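Local structure of DMATS type aromatic prenyltransferase (Micromonospora olivasterospora, 6ZRY) at residues G12-L17 and E27-L32; L75-E80 and L135-S140; D254-V259 and P279-V284; D286-R291 and R318-G323. The protein probably transfers a dimethylallyl group to the indole ring of tryptophan, as an aromatic prenyltransferase of the ABBA-barrel fold. One frame throughout, in Å; residues are numbered along the deposited sequence. Where two conformers were deposited one is given.

How the contacts relate
Contacts 1 and 2 form one continuous piece of core: the helix pair of contact 1 lies on the strand pair of contact 2, with Pro28 CB 3.6 Å from Phe137 CZ and Leu14 reaching both Leu75 and Ile77. Between its segments contact 1 is packing alone, whereas contact 2 adds the backbone ladder of the sheet. Contact 3 lies across the chain's centre from contact 2, where the same sheet ends in loops, and its Arg281 binds the carboxylate of the bound tryptophan. Contact 4 lies farther out, its centre about 16 Å from that of contact 3, and joins the start of helix 287-300 to a loop through salt bridges and backbone hydrogen bonds. Contacts 3 and 4 meet where Val284 packs on Ala290.

Contact 1: residues G12-L17 and E27-L32; sequences GQLARL and EPRNLL
Pro28 O, which takes the helical hydrogen bond of Leu32 N at 2.9 Å, is also the atom where the two segments come closest: Leu14 CD2 lies 3.3 Å from Pro28 O. The segments belong to helices 6-21 and 26-36, a nearly antiparallel helical hairpin in the outer layer of helices that surrounds the ABBA barrel. Their axes approach to 9.8 Å at an angle of 156°. No hydrogen bond links residues 12-17 to 27-32, so between these segments the fit is one of shape. Leu14 carries most of the contact. With CG anti to the backbone N (chi1 -180°), its isobutyl group reaches across the gap and its CD2 branch does the touching. Leu14 CD2 has Pro28 CB at 4.0 Å and Leu32 CB, one helical turn further on, at 3.8 Å. Leu32 replies with a methyl of its own, CD2 standing 3.8 Å from Leu14 CD2. Proline suits position 28 because it falls in the first turn of its helix, where no backbone N-H is needed for an i to i-4 bond. Beneath lies the sheet: Leu14 and Leu32 rest on Ile77, and Pro28 on Phe137. On the more open flank the chemistry changes. Arg29, bent at its third torsion (chi3 70°), runs past Ala15, whose small side chain leaves room for it, and its NH1 forms a salt bridge with Asp11, one turn earlier on the facing helix. Ala15 CB thereby sits over one face of the Arg29 guanidinium, displaced toward its rim and 4.1 Å from Arg29 NE.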
loop_
_atom_site.group_PDB
_atom_site.type_symbol
_atom_site.label_atom_id
_atom_site.label_comp_id
_atom_site.label_asym_id
_atom_site.label_seq_id
_atom_site.Cartn_x
_atom_site.Cartn_y
_atom_site.Cartn_z
ATOM N N GLY A 12 13.567 -7.233 13.412
ATOM C CA GLY A 12 14.426 -8.286 12.816
ATOM C C GLY A 12 14.142 -8.471 11.341
ATOM O O GLY A 12 15.061 -8.568 10.567
ATOM N N GLN A 13 12.867 -8.526 10.970
ATOM C CA GLN A 13 12.430 -8.605 9.560
ATOM C C GLN A 13 13.012 -7.418 8.783
ATOM O O GLN A 13 13.603 -7.647 7.719
ATOM C CB GLN A 13 10.910 -8.672 9.506
ATOM C CG GLN A 13 10.339 -9.956 10.061
ATOM C CD GLN A 13 8.842 -9.948 10.171
ATOM O OE1 GLN A 13 8.245 -8.975 10.621
ATOM N NE2 GLN A 13 8.212 -11.044 9.773
ATOM N N LEU A 14 12.836 -6.196 9.267
ATOM C CA LEU A 14 13.313 -4.992 8.541
ATOM C C LEU A 14 14.847 -5.029 8.394
ATOM O O LEU A 14 15.339 -4.668 7.339
ATOM C CB LEU A 14 12.874 -3.723 9.260
ATOM C CG LEU A 14 13.313 -2.430 8.579
ATOM C CD1 LEU A 14 12.835 -2.392 7.153
ATOM C CD2 LEU A 14 12.812 -1.207 9.339
ATOM N N ALA A 15 15.561 -5.371 9.449
ATOM C CA ALA A 15 17.050 -5.424 9.450
ATOM C C ALA A 15 17.521 -6.362 8.323
ATOM O O ALA A 15 18.396 -5.971 7.545
ATOM C CB ALA A 15 17.550 -5.857 10.804
ATOM N N ARG A 16 16.909 -7.536 8.207
ATOM C CA ARG A 16 17.265 -8.529 7.175
ATOM C C ARG A 16 16.840 -8.011 5.797
ATOM O O ARG A 16 17.635 -8.167 4.837
ATOM C CB ARG A 16 16.686 -9.897 7.542
ATOM C CG ARG A 16 17.324 -10.534 8.769
ATOM C CD ARG A 16 16.823 -11.945 8.983
ATOM N NE ARG A 16 15.404 -11.979 9.285
ATOM C CZ ARG A 16 14.864 -11.924 10.520
ATOM N NH1 ARG A 16 13.544 -11.941 10.670
ATOM N NH2 ARG A 16 15.643 -11.862 11.599
ATOM N N LEU A 17 15.685 -7.365 5.680
ATOM C CA LEU A 17 15.195 -6.872 4.366
ATOM C C LEU A 17 16.141 -5.773 3.840
ATOM O O LEU A 17 16.314 -5.653 2.583
ATOM C CB LEU A 17 13.780 -6.323 4.539
ATOM C CG LEU A 17 12.662 -7.353 4.511
ATOM C CD1 LEU A 17 11.339 -6.683 4.844
ATOM C CD2 LEU A 17 12.571 -8.025 3.141
ATOM N N GLU A 27 18.479 4.286 10.076
ATOM C CA GLU A 27 17.345 5.223 9.994
ATOM C C GLU A 27 16.051 4.422 9.766
ATOM O O GLU A 27 15.056 4.683 10.416
ATOM C CB GLU A 27 17.662 6.298 8.946
ATOM C CG GLU A 27 16.567 7.309 8.742
ATOM C CD GLU A 27 16.286 8.231 9.909
ATOM O OE1 GLU A 27 15.342 9.030 9.796
ATOM O OE2 GLU A 27 16.998 8.153 10.921
ATOM N N PRO A 28 15.999 3.418 8.854
ATOM C CA PRO A 28 14.787 2.613 8.704
ATOM C C PRO A 28 14.310 1.959 10.007
ATOM O O PRO A 28 13.097 1.964 10.282
ATOM C CB PRO A 28 15.196 1.560 7.670
ATOM C CG PRO A 28 16.177 2.334 6.803
ATOM C CD PRO A 28 17.012 3.081 7.834
ATOM N N ARG A 29 15.226 1.422 10.784
ATOM C CA ARG A 29 14.864 0.734 12.049
ATOM C C ARG A 29 14.403 1.761 13.082
ATOM O O ARG A 29 13.479 1.441 13.851
ATOM C CB ARG A 29 16.019 -0.114 12.554
ATOM C CG ARG A 29 16.372 -1.256 11.631
ATOM C CD ARG A 29 17.646 -1.908 12.099
ATOM N NE ARG A 29 17.408 -2.613 13.344
ATOM C CZ ARG A 29 18.343 -3.239 14.046
ATOM N NH1 ARG A 29 18.013 -3.881 15.153
ATOM N NH2 ARG A 29 19.604 -3.218 13.638
ATOM N N ASN A 30 14.994 2.951 13.077
ATOM C CA ASN A 30 14.565 4.086 13.947
ATOM C C ASN A 30 13.153 4.516 13.546
ATOM O O ASN A 30 12.344 4.809 14.436
ATOM C CB ASN A 30 15.544 5.260 13.887
ATOM C CG ASN A 30 16.810 4.989 14.677
ATOM O OD1 ASN A 30 16.818 4.118 15.560
ATOM N ND2 ASN A 30 17.879 5.721 14.378
ATOM N N LEU A 31 12.861 4.546 12.242
ATOM C CA LEU A 31 11.559 5.034 11.758
ATOM C C LEU A 31 10.497 3.971 12.057
ATOM O O LEU A 31 9.426 4.366 12.513
ATOM C CB LEU A 31 11.657 5.408 10.284
ATOM C CG LEU A 31 12.495 6.650 9.999
ATOM C CD1 LEU A 31 12.682 6.822 8.513
ATOM C CD2 LEU A 31 11.872 7.887 10.604
ATOM N N LEU A 32 10.799 2.667 11.889
ATOM C CA LEU A 32 9.825 1.602 12.219
ATOM C C LEU A 32 9.446 1.675 13.707
ATOM O O LEU A 32 8.231 1.544 14.013
ATOM C CB LEU A 32 10.388 0.229 11.850
ATOM C CG LEU A 32 9.575 -0.983 12.316
ATOM C CD1 LEU A 32 8.178 -1.030 11.655
ATOM C CD2 LEU A 32 10.351 -2.261 12.023
#

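Contact 2: residues L75-E80 and L135-S140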
loop_
_atom_site.group_PDB
_atom_site.type_symbol
_atom_site.label_atom_id
_atom_site.label_comp_id
_atom_site.label_asym_id
_atom_site.label_seq_id
_atom_site.Cartn_x
_atom_site.Cartn_y
_atom_site.Cartn_z
ATOM N N LEU A 75 12.605 -0.761 -0.778
ATOM C CA LEU A 75 11.922 -1.395 0.380
ATOM C C LEU A 75 10.950 -0.367 0.954
ATOM O O LEU A 75 11.322 0.811 1.074
ATOM C CB LEU A 75 13.030 -1.832 1.343
ATOM C CG LEU A 75 12.667 -2.389 2.708
ATOM C CD1 LEU A 75 11.724 -3.578 2.610
ATOM C CD2 LEU A 75 13.952 -2.789 3.427
ATOM N N ARG A 76 9.734 -0.782 1.274
ATOM C CA ARG A 76 8.737 0.124 1.883
ATOM C C ARG A 76 8.053 -0.569 3.061
ATOM O O ARG A 76 7.967 -1.823 3.077
ATOM C CB ARG A 76 7.730 0.598 0.837
ATOM C CG ARG A 76 8.375 1.144 -0.428
ATOM C CD ARG A 76 8.536 0.074 -1.513
ATOM N NE ARG A 76 7.271 -0.624 -1.688
ATOM C CZ ARG A 76 6.155 -0.068 -2.210
ATOM N NH1 ARG A 76 6.172 1.174 -2.665
ATOM N NH2 ARG A 76 5.036 -0.772 -2.293
ATOM N N ILE A 77 7.601 0.243 4.004
ATOM C CA ILE A 77 6.732 -0.177 5.118
ATOM C C ILE A 77 5.475 0.660 5.013
ATOM O O ILE A 77 5.615 1.901 5.015
ATOM C CB ILE A 77 7.397 0.045 6.485
ATOM C CG1 ILE A 77 8.647 -0.810 6.658
ATOM C CG2 ILE A 77 6.376 -0.221 7.565
ATOM C CD1 ILE A 77 9.538 -0.377 7.790
ATOM N N LEU A 78 4.316 0.016 4.998
ATOM C CA LEU A 78 3.011 0.676 5.175
ATOM C C LEU A 78 2.554 0.409 6.598
ATOM O O LEU A 78 2.607 -0.742 7.020
ATOM C CB LEU A 78 2.017 0.114 4.159
ATOM C CG LEU A 78 0.598 0.692 4.213
ATOM C CD1 LEU A 78 0.574 2.120 3.697
ATOM C CD2 LEU A 78 -0.345 -0.152 3.406
ATOM N N GLY A 79 2.078 1.408 7.319
ATOM C CA GLY A 79 1.458 1.098 8.611
ATOM C C GLY A 79 0.913 2.298 9.317
ATOM O O GLY A 79 0.724 3.356 8.673
ATOM N N GLU A 80 0.607 2.119 10.603
ATOM C CA GLU A 80 -0.028 3.157 11.409
ATOM C C GLU A 80 0.485 3.045 12.843
ATOM O O GLU A 80 0.920 1.964 13.254
ATOM C CB GLU A 80 -1.563 3.087 11.322
ATOM C CG GLU A 80 -2.168 1.809 11.857
ATOM C CD GLU A 80 -3.684 1.752 11.765
ATOM O OE1 GLU A 80 -4.329 2.823 11.663
ATOM O OE2 GLU A 80 -4.222 0.635 11.786
ATOM N N LEU A 135 6.753 4.391 4.524
ATOM C CA LEU A 135 8.196 4.707 4.671
ATOM C C LEU A 135 8.899 4.070 3.488
ATOM O O LEU A 135 8.635 2.882 3.244
ATOM C CB LEU A 135 8.730 4.133 5.983
ATOM C CG LEU A 135 8.030 4.567 7.271
ATOM C CD1 LEU A 135 8.509 3.751 8.447
ATOM C CD2 LEU A 135 8.247 6.024 7.539
ATOM N N VAL A 136 9.689 4.837 2.739
ATOM C CA VAL A 136 10.284 4.358 1.469
ATOM C C VAL A 136 11.801 4.410 1.581
ATOM O O VAL A 136 12.320 5.504 1.782
ATOM C CB VAL A 136 9.779 5.176 0.284
ATOM C CG1 VAL A 136 10.359 4.673 -1.025
ATOM C CG2 VAL A 136 8.251 5.220 0.244
ATOM N N PHE A 137 12.461 3.269 1.421
ATOM C CA PHE A 137 13.925 3.088 1.632
ATOM C C PHE A 137 14.601 2.590 0.349
ATOM O O PHE A 137 14.106 1.677 -0.300
ATOM C CB PHE A 137 14.195 2.068 2.741
ATOM C CG PHE A 137 13.389 2.248 3.997
ATOM C CD1 PHE A 137 13.324 3.473 4.629
ATOM C CD2 PHE A 137 12.718 1.175 4.569
ATOM C CE1 PHE A 137 12.601 3.626 5.803
ATOM C CE2 PHE A 137 12.013 1.328 5.749
ATOM C CZ PHE A 137 11.944 2.552 6.355
ATOM N N ARG A 138 15.750 3.152 0.025
ATOM C CA ARG A 138 16.578 2.695 -1.123
ATOM C C ARG A 138 18.035 2.830 -0.751
ATOM O O ARG A 138 18.329 3.603 0.190
ATOM C CB ARG A 138 16.328 3.522 -2.383
ATOM C CG ARG A 138 14.889 3.969 -2.552
ATOM C CD ARG A 138 14.736 4.969 -3.669
ATOM N NE ARG A 138 13.368 5.455 -3.765
ATOM C CZ ARG A 138 12.964 6.432 -4.576
ATOM N NH1 ARG A 138 13.829 7.051 -5.376
ATOM N NH2 ARG A 138 11.689 6.788 -4.583
ATOM N N SER A 139 18.901 2.088 -1.450
ATOM C CA SER A 139 20.360 2.336 -1.485
ATOM C C SER A 139 20.568 3.763 -2.002
ATOM O O SER A 139 19.925 4.132 -2.998
ATOM C CB SER A 139 21.097 1.295 -2.329
ATOM O OG SER A 139 20.583 1.256 -3.655
ATOM N N SER A 140 21.353 4.560 -1.287
ATOM C CA SER A 140 21.878 5.867 -1.748
ATOM C C SER A 140 20.787 6.949 -1.726
ATOM O O SER A 140 21.059 8.050 -2.267
ATOM C CB SER A 140 22.479 5.731 -3.127
ATOM O OG SER A 140 23.146 4.478 -3.258
#
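Ile77 CD1 meets the Phe137 ring edge-on and in its plane, 3.6 Å from Phe137 CE2, while Leu75 CG lies 4.0 Å from Phe137 CD2. These side chains line the helix-facing side of strands 71-79 and 131-138, antiparallel neighbours in the barrel sheet of the ABBA fold. With CG anti to its carbonyl carbon (chi1 -47°), Phe137 leans its ring across toward strand 71-79. The backbone fixes the register. Leu75 and Phe137 form a hydrogen-bonded pair, the N-H of Phe137 reaching Leu75 O at 2.7 Å almost along the C=O axis. Ile77 and Leu135 form the next such pair, with Leu135 N bonded to Ile77 O at 2.8 Å. Between them, Arg76 and Val136 are a non-hydrogen-bonded pair with their side chains on the other face, where the aliphatic part of Arg76 runs beside the valine. Leu14 and Pro28 of the outer helices close over the apolar face, which suits large hydrocarbon groups. Were Phe137 replaced by an alanine, Ile77 CD1, Leu75 and Pro28 would probably lose their aromatic partner, opening a gap between sheet and helices. Leu135 O, bonded to Ile77 N, also receives a CA-H...O contact from Arg76 CA at 3.1 Å.

Contact 3: residues D254-V259 and P279-V284. With TRP (tryptophan), chain C.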
loop_
_atom_site.group_PDB
_atom_site.type_symbol
_atom_site.label_atom_id
_atom_site.label_comp_id
_atom_site.label_asym_id
_atom_site.label_seq_id
_atom_site.Cartn_x
_atom_site.Cartn_y
_atom_site.Cartn_z
ATOM N N ASP A 254 -13.599 -12.576 -7.464
ATOM C CA ASP A 254 -14.739 -12.633 -6.508
ATOM C C ASP A 254 -14.257 -12.951 -5.093
ATOM O O ASP A 254 -15.093 -12.909 -4.180
ATOM C CB ASP A 254 -15.781 -13.657 -6.951
ATOM C CG ASP A 254 -16.616 -13.157 -8.100
ATOM O OD1 ASP A 254 -16.646 -11.906 -8.311
ATOM O OD2 ASP A 254 -17.230 -14.011 -8.784
ATOM N N GLY A 255 -12.972 -13.251 -4.915
ATOM C CA GLY A 255 -12.336 -13.250 -3.588
ATOM C C GLY A 255 -11.985 -11.838 -3.184
ATOM O O GLY A 255 -12.823 -10.943 -3.365
ATOM N N ARG A 256 -10.780 -11.621 -2.681
ATOM C CA ARG A 256 -10.302 -10.273 -2.358
ATOM C C ARG A 256 -10.211 -9.496 -3.663
ATOM O O ARG A 256 -9.885 -10.067 -4.708
ATOM C CB ARG A 256 -8.998 -10.331 -1.583
ATOM C CG ARG A 256 -9.173 -10.916 -0.196
ATOM C CD ARG A 256 -7.910 -10.787 0.613
ATOM N NE ARG A 256 -7.951 -11.553 1.844
ATOM C CZ ARG A 256 -8.468 -11.135 3.004
ATOM N NH1 ARG A 256 -9.020 -9.934 3.113
ATOM N NH2 ARG A 256 -8.442 -11.943 4.053
ATOM N N PRO A 257 -10.599 -8.200 -3.647
ATOM C CA PRO A 257 -10.800 -7.444 -4.875
ATOM C C PRO A 257 -9.493 -6.957 -5.511
ATOM O O PRO A 257 -8.563 -6.655 -4.797
ATOM C CB PRO A 257 -11.635 -6.232 -4.400
ATOM C CG PRO A 257 -11.201 -6.016 -2.979
ATOM C CD PRO A 257 -10.923 -7.413 -2.447
ATOM N N LEU A 258 -9.490 -6.839 -6.831
ATOM C CA LEU A 258 -8.444 -6.111 -7.558
ATOM C C LEU A 258 -8.487 -4.645 -7.131
ATOM O O LEU A 258 -9.598 -4.113 -6.872
ATOM C CB LEU A 258 -8.647 -6.239 -9.059
ATOM C CG LEU A 258 -8.443 -7.638 -9.631
ATOM C CD1 LEU A 258 -8.870 -7.672 -11.071
ATOM C CD2 LEU A 258 -6.997 -8.079 -9.496
ATOM N N VAL A 259 -7.340 -4.018 -7.127
ATOM C CA VAL A 259 -7.190 -2.595 -6.795
ATOM C C VAL A 259 -6.370 -1.954 -7.884
ATOM O O VAL A 259 -5.373 -2.534 -8.318
ATOM C CB VAL A 259 -6.581 -2.392 -5.409
ATOM C CG1 VAL A 259 -6.293 -0.944 -5.125
ATOM C CG2 VAL A 259 -7.468 -2.970 -4.333
ATOM N N PRO A 279 -4.477 -9.201 -5.015
ATOM C CA PRO A 279 -4.361 -9.801 -3.678
ATOM C C PRO A 279 -4.213 -11.319 -3.829
ATOM O O PRO A 279 -5.144 -12.099 -3.523
ATOM C CB PRO A 279 -5.658 -9.372 -3.023
ATOM C CG PRO A 279 -6.653 -9.416 -4.171
ATOM C CD PRO A 279 -5.881 -8.918 -5.364
ATOM N N ILE A 280 -3.013 -11.695 -4.247
ATOM C CA ILE A 280 -2.649 -13.062 -4.697
ATOM C C ILE A 280 -2.946 -14.076 -3.605
ATOM O O ILE A 280 -3.320 -15.189 -3.949
ATOM C CB ILE A 280 -1.196 -13.090 -5.168
ATOM C CG1 ILE A 280 -0.842 -14.471 -5.739
ATOM C CG2 ILE A 280 -0.243 -12.655 -4.079
ATOM C CD1 ILE A 280 0.333 -14.473 -6.631
ATOM N N ARG A 281 -2.855 -13.693 -2.319
ATOM C CA ARG A 281 -3.123 -14.602 -1.173
ATOM C C ARG A 281 -4.524 -15.202 -1.280
ATOM O O ARG A 281 -4.753 -16.290 -0.705
ATOM C CB ARG A 281 -2.998 -13.873 0.166
ATOM C CG ARG A 281 -4.053 -12.785 0.404
ATOM C CD ARG A 281 -3.672 -12.082 1.684
ATOM N NE ARG A 281 -4.561 -11.076 2.201
ATOM C CZ ARG A 281 -4.742 -9.852 1.708
ATOM N NH1 ARG A 281 -4.155 -9.450 0.601
ATOM N NH2 ARG A 281 -5.535 -9.008 2.356
ATOM N N SER A 282 -5.437 -14.543 -1.968
ATOM C CA SER A 282 -6.859 -14.983 -2.088
ATOM C C SER A 282 -7.013 -16.030 -3.212
ATOM O O SER A 282 -8.065 -16.655 -3.276
ATOM C CB SER A 282 -7.744 -13.787 -2.310
ATOM O OG SER A 282 -9.115 -14.115 -2.250
ATOM N N TYR A 283 -5.999 -16.230 -4.052
ATOM C CA TYR A 283 -6.119 -16.986 -5.327
ATOM C C TYR A 283 -5.083 -18.100 -5.417
ATOM O O TYR A 283 -4.876 -18.598 -6.517
ATOM C CB TYR A 283 -6.067 -15.980 -6.482
ATOM C CG TYR A 283 -7.210 -14.999 -6.405
ATOM C CD1 TYR A 283 -8.492 -15.381 -6.758
ATOM C CD2 TYR A 283 -7.038 -13.726 -5.863
ATOM C CE1 TYR A 283 -9.564 -14.510 -6.668
ATOM C CE2 TYR A 283 -8.103 -12.841 -5.754
ATOM C CZ TYR A 283 -9.374 -13.234 -6.149
ATOM O OH TYR A 283 -10.434 -12.372 -6.033
ATOM N N VAL A 284 -4.506 -18.499 -4.294
ATOM C CA VAL A 284 -3.482 -19.575 -4.235
ATOM C C VAL A 284 -3.835 -20.547 -3.101
ATOM O O VAL A 284 -4.633 -20.176 -2.229
ATOM C CB VAL A 284 -2.074 -18.997 -4.029
ATOM C CG1 VAL A 284 -1.610 -18.154 -5.207
ATOM C CG2 VAL A 284 -1.989 -18.205 -2.718
HETATM N N TRP C . -4.589 -5.253 4.142
HETATM C CA TRP C . -5.479 -4.291 3.403
HETATM C C TRP C . -6.054 -4.976 2.162
HETATM O O TRP C . -6.993 -4.438 1.547
HETATM C CB TRP C . -4.728 -2.995 3.044
HETATM C CG TRP C . -3.565 -3.175 2.118
HETATM C CD1 TRP C . -2.289 -3.538 2.453
HETATM C CD2 TRP C . -3.564 -2.984 0.691
HETATM N NE1 TRP C . -1.502 -3.593 1.331
HETATM C CE2 TRP C . -2.250 -3.247 0.237
HETATM C CE3 TRP C . -4.536 -2.601 -0.246
HETATM C CZ2 TRP C . -1.894 -3.163 -1.110
HETATM C CZ3 TRP C . -4.181 -2.517 -1.576
HETATM C CH2 TRP C . -2.877 -2.787 -1.998
HETATM O OXT TRP C . -5.596 -6.072 1.768
#
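The tryptophan pocket draws one residue, Arg281, from this contact, and Arg256 lies against it. Arg281 NH2 donates to OXT of the bound tryptophan at 3.0 Å, a fairly straight bond (162°) in the guanidinium plane. Arg256 crosses over its face: Arg256 CD sits above the centre of the Arg281 guanidinium, 3.4 Å from Arg281 NH2, and the two guanidinium planes are only 17° apart. Asp56 forms salt bridges with both arginines, which probably offsets their closeness, and Arg281 NH1 is further held by Ala328 O. A long cationic side chain such as Arg281 suits a site that receives a carboxylate. The segments lie at the ends of adjoining antiparallel strands, 258-265 and 273-278, in the ABBA barrel sheet, and a short 3-10 turn brings Arg281 and Ser282 round. Ser282 OG accepts from Arg256 N at 3.0 Å, nearly straight (174°). The Tyr283 hydroxyl donates to Arg256 O at 2.7 Å, somewhat tilted from the carbonyl plane, so the backbone of Arg256 is gripped on both N-H and C=O. Gly255 fits because a side chain there would run into Ser282 OG. Pro279 packs alongside, its CG 3.6 Å from Arg256 CB.

Contact 4: residues D286-R291 and R318-G323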
loop_
_atom_site.group_PDB
_atom_site.type_symbol
_atom_site.label_atom_id
_atom_site.label_comp_id
_atom_site.label_asym_id
_atom_site.label_seq_id
_atom_site.Cartn_x
_atom_site.Cartn_y
_atom_site.Cartn_z
ATOM N N ASP A 286 -1.302 -21.644 -1.140
ATOM C CA ASP A 286 -0.236 -21.394 -0.160
ATOM C C ASP A 286 0.814 -20.458 -0.766
ATOM O O ASP A 286 0.757 -20.193 -1.934
ATOM C CB ASP A 286 0.381 -22.734 0.275
ATOM C CG ASP A 286 0.917 -23.534 -0.883
ATOM O OD1 ASP A 286 1.917 -23.104 -1.475
ATOM O OD2 ASP A 286 0.325 -24.567 -1.195
ATOM N N ASP A 287 1.776 -20.065 0.046
ATOM C CA ASP A 287 2.837 -19.117 -0.316
ATOM C C ASP A 287 3.859 -19.750 -1.258
ATOM O O ASP A 287 4.554 -18.986 -1.907
ATOM C CB ASP A 287 3.429 -18.538 0.956
ATOM C CG ASP A 287 2.528 -17.423 1.449
ATOM O OD1 ASP A 287 2.301 -16.469 0.613
ATOM O OD2 ASP A 287 2.049 -17.516 2.624
ATOM N N GLN A 288 3.987 -21.080 -1.314
ATOM C CA GLN A 288 4.861 -21.708 -2.332
ATOM C C GLN A 288 4.248 -21.416 -3.694
ATOM O O GLN A 288 4.976 -20.927 -4.593
ATOM C CB GLN A 288 5.032 -23.201 -2.141
ATOM C CG GLN A 288 6.037 -23.807 -3.123
ATOM C CD GLN A 288 7.432 -23.291 -2.926
ATOM O OE1 GLN A 288 8.064 -23.517 -1.890
ATOM N NE2 GLN A 288 7.925 -22.544 -3.893
ATOM N N GLU A 289 2.960 -21.646 -3.835
ATOM C CA GLU A 289 2.280 -21.343 -5.117
ATOM C C GLU A 289 2.371 -19.840 -5.409
ATOM O O GLU A 289 2.673 -19.459 -6.591
ATOM C CB GLU A 289 0.837 -21.795 -5.128
ATOM C CG GLU A 289 0.250 -21.651 -6.523
ATOM C CD GLU A 289 -1.179 -22.092 -6.707
ATOM O OE1 GLU A 289 -1.918 -22.088 -5.735
ATOM O OE2 GLU A 289 -1.527 -22.469 -7.868
ATOM N N ALA A 290 2.136 -18.981 -4.414
ATOM C CA ALA A 290 2.215 -17.531 -4.656
ATOM C C ALA A 290 3.649 -17.193 -5.078
ATOM O O ALA A 290 3.821 -16.415 -5.988
ATOM C CB ALA A 290 1.801 -16.695 -3.417
ATOM N N ARG A 291 4.646 -17.751 -4.404
ATOM C CA ARG A 291 6.066 -17.400 -4.708
ATOM C C ARG A 291 6.348 -17.807 -6.166
ATOM O O ARG A 291 7.004 -17.058 -6.867
ATOM C CB ARG A 291 7.040 -18.054 -3.721
ATOM C CG ARG A 291 8.500 -17.860 -4.120
ATOM C CD ARG A 291 9.001 -18.967 -5.038
ATOM N NE ARG A 291 10.306 -18.687 -5.602
ATOM C CZ ARG A 291 10.799 -19.241 -6.714
ATOM N NH1 ARG A 291 10.083 -20.099 -7.417
ATOM N NH2 ARG A 291 12.009 -18.908 -7.131
ATOM N N ARG A 318 9.788 -19.927 7.653
ATOM C CA ARG A 318 8.784 -21.017 7.659
ATOM C C ARG A 318 8.697 -21.630 6.263
ATOM O O ARG A 318 9.020 -20.973 5.272
ATOM C CB ARG A 318 7.409 -20.528 8.075
ATOM C CG ARG A 318 6.684 -19.674 7.051
ATOM C CD ARG A 318 5.225 -19.739 7.432
ATOM N NE ARG A 318 4.369 -18.760 6.794
ATOM C CZ ARG A 318 3.791 -18.936 5.606
ATOM N NH1 ARG A 318 4.065 -20.014 4.880
ATOM N NH2 ARG A 318 2.951 -18.013 5.144
ATOM N N PRO A 319 8.310 -22.915 6.152
ATOM C CA PRO A 319 8.060 -23.518 4.847
ATOM C C PRO A 319 6.943 -22.733 4.156
ATOM O O PRO A 319 5.986 -22.426 4.820
ATOM C CB PRO A 319 7.600 -24.941 5.183
ATOM C CG PRO A 319 8.260 -25.219 6.528
ATOM C CD PRO A 319 8.148 -23.882 7.258
ATOM N N LEU A 320 7.101 -22.401 2.893
ATOM C CA LEU A 320 6.086 -21.580 2.182
ATOM C C LEU A 320 4.791 -22.373 2.047
ATOM O O LEU A 320 3.713 -21.761 2.136
ATOM C CB LEU A 320 6.642 -21.145 0.837
ATOM C CG LEU A 320 7.835 -20.215 0.924
ATOM C CD1 LEU A 320 8.215 -19.736 -0.435
ATOM C CD2 LEU A 320 7.542 -19.035 1.834
ATOM N N ARG A 321 4.881 -23.695 1.898
ATOM C CA ARG A 321 3.701 -24.593 1.823
ATOM C C ARG A 321 2.841 -24.544 3.082
ATOM O O ARG A 321 1.697 -24.921 2.992
ATOM C CB ARG A 321 4.164 -26.035 1.605
ATOM C CG ARG A 321 4.537 -26.312 0.166
ATOM C CD ARG A 321 3.343 -26.219 -0.772
ATOM N NE ARG A 321 3.650 -26.738 -2.103
ATOM C CZ ARG A 321 2.939 -26.484 -3.200
ATOM N NH1 ARG A 321 1.859 -25.722 -3.147
ATOM N NH2 ARG A 321 3.312 -27.008 -4.353
ATOM N N ASP A 322 3.398 -24.132 4.227
ATOM C CA ASP A 322 2.763 -24.283 5.559
ATOM C C ASP A 322 1.782 -23.149 5.829
ATOM O O ASP A 322 1.203 -23.152 6.887
ATOM C CB ASP A 322 3.812 -24.334 6.678
ATOM C CG ASP A 322 4.541 -25.664 6.797
ATOM O OD1 ASP A 322 4.308 -26.541 5.961
ATOM O OD2 ASP A 322 5.334 -25.800 7.742
ATOM N N GLY A 323 1.585 -22.215 4.901
ATOM C CA GLY A 323 0.566 -21.165 5.077
ATOM C C GLY A 323 0.318 -20.404 3.804
ATOM O O GLY A 323 0.885 -20.748 2.787
HETATM O O HOH W 1 7.478 -24.671 0.919
#
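Asp287 N, at the start of helix 287-300, donates to Gly323 O at 3.0 Å and, weakly, to Leu320 O, tying the helix's first turn to the loop that follows helix 305-315. Asp286 is the N-cap. Its CG lies between the backbone N and the carbonyl carbon (chi1 57°), which turns the carboxylate back over the helix start, where OD1 accepts from Glu289 N at 3.0 Å and weakly from Gln288 N. The other oxygen, OD2, uses its syn lone pair for Arg321 NH1 at 2.7 Å, a salt bridge in the guanidinium plane, while Gln288 CB lies over one face of that guanidinium, toward its rim. Aspartate suits the cap because its short chain can serve helix and arginine together. The 3-10 turn 320-322 sits against this N-terminus, outside the ABBA barrel. Asp287 OD2 takes Arg318 NH2 at 2.7 Å on its anti side, 30° out of the carboxylate plane, and is bonded to Leu326 N as well. Arg318 NH1 meets Pro319 O somewhat tilted from its carbonyl plane and reaches Leu320 O from above that plane; NH2 also pairs with Glu348. A leucine in place of Arg318 would probably leave Asp287 and Glu348 without their cationic mate and the turn at Pro319 and Leu320 less firmly held. Leu320 packs with its CB 3.4 Å from Gln288 N. A water donates to Gln288 OE1 and accepts from Arg321 N at 2.9 Å.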